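Long-range contact in polysaccharide deacetylase (Streptococcus pyogenes, PDB 6DQ3), which removes N-acetyl groups from the cell wall linkage unit of streptococcal rhamnopolysaccharides, as a zinc-dependent enzyme of carbohydrate esterase family 4: residues I11-A16 with T75-M80. Numbering follows the deposited sequence.
Sequences ILMYHA and TFDDSM. With ZN (zinc ion), chain D; ACT (acetate ion), chain C.
His-15 meets two aspartates of 75-80 and a bound acetate. From His-15 CB, 4.2 Å from Met-80 CE, the side chain runs to a ring whose CD2 faces Asp-78 OD2 at the ring edge. His-15 CE1 lies 3.4 Å from Asp-77 OD2, the carboxylate standing perpendicular to the imidazole. At the tip, His-15 NE2 donates a nearly straight hydrogen bond (2.7 Å, 167°) to O of the acetate, which chelates the zinc ion through both oxygens. Asp-78 binds the same zinc through OD1 at 2.1 Å, while OD2 accepts from a zinc-bound water; His-133 and His-137 complete the Asp-His-His site of the carbohydrate esterase 4 family. This site sits at the C-terminal ends of neighbouring parallel strands, 8-14 and 71-77, in the deformed (β/α) barrel of family 4 carbohydrate esterases. Asp-77 OD2 also forms a salt bridge with Arg-212, and OD1 is held by Asn-101, which together should fix the carboxylate beside the acetate. Deeper in the sheet, Leu-12 O accepts from both Thr-75 N and Thr-75 OG1; the hydroxyl reaches it at 2.7 Å, tilted from the carbonyl plane, because chi1 of 71° sets OG1 between N and the carbonyl carbon. Thr-75 O in turn receives Tyr-14 N. On the sheet face opposite Met-13 and Thr-75, Tyr-14 CB sits over the Phe-76 ring, 3.6 Å from its centroid; the two rings are nearly parallel but slid apart, barely overlapping.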
ATOM      1  N   ILE A  11       2.366  -8.069   4.200  1.00 27.10           N
ATOM      2  CA  ILE A  11       2.042  -6.832   3.502  1.00 27.65           C
ATOM      3  C   ILE A  11       1.406  -5.913   4.537  1.00 27.14           C
ATOM      4  O   ILE A  11       0.231  -6.071   4.880  1.00 27.38           O
ATOM      5  CB  ILE A  11       1.100  -7.063   2.318  1.00 33.45           C
ATOM      6  CG1 ILE A  11       1.690  -8.062   1.321  1.00 30.20           C
ATOM      7  CG2 ILE A  11       0.796  -5.739   1.621  1.00 30.28           C
ATOM      8  CD1 ILE A  11       0.692  -8.485   0.264  1.00 32.76           C
ATOM      9  N   LEU A  12       2.179  -4.957   5.044  1.00 30.45           N
ATOM     10  CA  LEU A  12       1.690  -4.078   6.093  1.00 30.55           C
ATOM     11  C   LEU A  12       0.822  -2.982   5.494  1.00 28.91           C
ATOM     12  O   LEU A  12       1.160  -2.391   4.464  1.00 28.29           O
ATOM     13  CB  LEU A  12       2.858  -3.466   6.865  1.00 30.55           C
ATOM     14  CG  LEU A  12       3.847  -4.465   7.472  1.00 33.00           C
ATOM     15  CD1 LEU A  12       4.868  -3.724   8.340  1.00 34.08           C
ATOM     16  CD2 LEU A  12       3.142  -5.549   8.263  1.00 32.05           C
ATOM     17  N   MET A  13      -0.306  -2.723   6.145  1.00 27.15           N
ATOM     18  CA  MET A  13      -1.244  -1.698   5.709  1.00 27.48           C
ATOM     19  C   MET A  13      -1.232  -0.560   6.720  1.00 30.46           C
ATOM     20  O   MET A  13      -1.780  -0.691   7.820  1.00 28.11           O
ATOM     21  CB  MET A  13      -2.655  -2.259   5.549  1.00 32.18           C
ATOM     22  CG  MET A  13      -3.687  -1.184   5.215  1.00 34.23           C
ATOM     23  SD  MET A  13      -5.346  -1.822   4.926  1.00 36.94           S
ATOM     24  CE  MET A  13      -5.655  -2.693   6.454  1.00 40.37           C
ATOM     25  N   TYR A  14      -0.612   0.549   6.330  1.00 28.42           N
ATOM     26  CA  TYR A  14      -0.618   1.807   7.061  1.00 32.32           C
ATOM     27  C   TYR A  14      -1.635   2.761   6.440  1.00 33.68           C
ATOM     28  O   TYR A  14      -1.996   2.642   5.269  1.00 30.27           O
ATOM     29  CB  TYR A  14       0.763   2.478   7.020  1.00 28.28           C
ATOM     30  CG  TYR A  14       1.852   1.819   7.828  1.00 30.57           C
ATOM     31  CD1 TYR A  14       2.664   0.851   7.264  1.00 27.40           C
ATOM     32  CD2 TYR A  14       2.085   2.184   9.145  1.00 29.67           C
ATOM     33  CE1 TYR A  14       3.667   0.246   7.993  1.00 29.48           C
ATOM     34  CE2 TYR A  14       3.086   1.591   9.883  1.00 30.82           C
ATOM     35  CZ  TYR A  14       3.874   0.620   9.304  1.00 31.95           C
ATOM     36  OH  TYR A  14       4.871   0.027  10.036  1.00 32.82           O
ATOM     37  N   HIS A  15      -2.077   3.735   7.234  1.00 31.25           N
ATOM     38  CA  HIS A  15      -2.873   4.838   6.712  1.00 31.76           C
ATOM     39  C   HIS A  15      -2.246   6.129   7.222  1.00 32.39           C
ATOM     40  O   HIS A  15      -1.238   6.589   6.669  1.00 32.70           O
ATOM     41  CB  HIS A  15      -4.340   4.690   7.110  1.00 33.88           C
ATOM     42  CG  HIS A  15      -5.104   3.770   6.205  1.00 36.15           C
ATOM     43  ND1 HIS A  15      -5.004   2.398   6.284  1.00 39.64           N
ATOM     44  CD2 HIS A  15      -5.957   4.027   5.184  1.00 42.56           C
ATOM     45  CE1 HIS A  15      -5.775   1.847   5.362  1.00 40.86           C
ATOM     46  NE2 HIS A  15      -6.369   2.813   4.684  1.00 42.06           N
ATOM     47  N   ALA A  16      -2.786   6.683   8.298  1.00 33.98           N
ATOM     48  CA  ALA A  16      -2.299   7.960   8.813  1.00 28.82           C
ATOM     49  C   ALA A  16      -1.088   7.780   9.718  1.00 32.36           C
ATOM     50  O   ALA A  16      -1.075   6.913  10.595  1.00 31.29           O
ATOM     51  CB  ALA A  16      -3.403   8.675   9.585  1.00 31.28           C
ATOM     52  N   THR A  75       2.810  -0.868   2.587  1.00 25.65           N
ATOM     53  CA  THR A  75       1.803  -0.197   1.776  1.00 27.24           C
ATOM     54  C   THR A  75       1.053   0.852   2.585  1.00 29.07           C
ATOM     55  O   THR A  75       0.769   0.658   3.772  1.00 26.93           O
ATOM     56  CB  THR A  75       0.787  -1.191   1.173  1.00 27.74           C
ATOM     57  OG1 THR A  75      -0.068  -1.724   2.194  1.00 28.14           O
ATOM     58  CG2 THR A  75       1.507  -2.335   0.466  1.00 26.70           C
ATOM     59  N   PHE A  76       0.725   1.957   1.917  1.00 30.47           N
ATOM     60  CA  PHE A  76      -0.015   3.076   2.487  1.00 31.85           C
ATOM     61  C   PHE A  76      -1.157   3.410   1.541  1.00 29.73           C
ATOM     62  O   PHE A  76      -0.923   3.632   0.349  1.00 34.39           O
ATOM     63  CB  PHE A  76       0.870   4.323   2.653  1.00 31.48           C
ATOM     64  CG  PHE A  76       1.926   4.204   3.717  1.00 31.27           C
ATOM     65  CD1 PHE A  76       3.002   3.351   3.557  1.00 34.80           C
ATOM     66  CD2 PHE A  76       1.854   4.975   4.867  1.00 38.31           C
ATOM     67  CE1 PHE A  76       3.975   3.253   4.533  1.00 37.62           C
ATOM     68  CE2 PHE A  76       2.824   4.879   5.844  1.00 36.43           C
ATOM     69  CZ  PHE A  76       3.882   4.018   5.677  1.00 31.23           C
ATOM     70  N   ASP A  77      -2.377   3.494   2.060  1.00 29.66           N
ATOM     71  CA  ASP A  77      -3.518   3.843   1.226  1.00 25.80           C
ATOM     72  C   ASP A  77      -3.865   5.327   1.336  1.00 27.93           C
ATOM     73  O   ASP A  77      -3.522   6.001   2.314  1.00 30.06           O
ATOM     74  CB  ASP A  77      -4.752   3.008   1.597  1.00 31.02           C
ATOM     75  CG  ASP A  77      -4.513   1.516   1.484  1.00 30.54           C
ATOM     76  OD1 ASP A  77      -3.607   1.104   0.734  1.00 31.64           O
ATOM     77  OD2 ASP A  77      -5.244   0.749   2.144  1.00 34.03           O
ATOM     78  N   ASP A  78      -4.531   5.823   0.282  1.00 29.15           N
ATOM     79  CA  ASP A  78      -5.280   7.083   0.252  1.00 26.71           C
ATOM     80  C   ASP A  78      -4.424   8.306  -0.062  1.00 27.10           C
ATOM     81  O   ASP A  78      -4.925   9.439  -0.044  1.00 28.33           O
ATOM     82  CB  ASP A  78      -6.014   7.288   1.585  1.00 28.91           C
ATOM     83  CG  ASP A  78      -7.135   6.290   1.805  1.00 36.93           C
ATOM     84  OD1 ASP A  78      -7.479   5.581   0.848  1.00 31.66           O
ATOM     85  OD2 ASP A  78      -7.658   6.196   2.937  1.00 32.22           O
ATOM     86  N   SER A  79      -3.159   8.086  -0.381  1.00 22.97           N
ATOM     87  CA  SER A  79      -2.244   9.118  -0.865  1.00 24.85           C
ATOM     88  C   SER A  79      -2.413  10.427  -0.095  1.00 27.20           C
ATOM     89  O   SER A  79      -2.624  11.499  -0.667  1.00 25.80           O
ATOM     90  CB  SER A  79      -2.425   9.334  -2.370  1.00 24.20           C
ATOM     91  OG  SER A  79      -3.797   9.401  -2.722  1.00 31.37           O
ATOM     92  N   MET A  80      -2.302  10.325   1.226  1.00 26.83           N
ATOM     93  CA  MET A  80      -2.441  11.473   2.107  1.00 25.77           C
ATOM     94  C   MET A  80      -1.110  12.199   2.246  1.00 27.73           C
ATOM     95  O   MET A  80      -0.035  11.602   2.130  1.00 32.22           O
ATOM     96  CB  MET A  80      -2.960  11.016   3.472  1.00 26.91           C
ATOM     97  CG  MET A  80      -4.370  10.432   3.403  1.00 29.98           C
ATOM     98  SD  MET A  80      -5.007   9.804   4.965  1.00 33.36           S
ATOM     99  CE  MET A  80      -3.864   8.467   5.280  1.00 31.38           C
TER
HETATM  100 ZN    ZN D 402      -8.849   4.047   0.727  1.00 33.15          ZN
HETATM  101  C   ACT C 401      -8.695   1.781   1.964  1.00 29.91           C
HETATM  102  O   ACT C 401      -7.857   2.599   2.391  1.00 30.40           O
HETATM  103  OXT ACT C 401      -9.694   2.047   1.268  1.00 30.72           O
HETATM  104  CH3 ACT C 401      -8.464   0.396   2.301  1.00 28.82           C
HETATM  105  O   HOH W   1      -9.875   4.788   2.745  1.00 30.86           O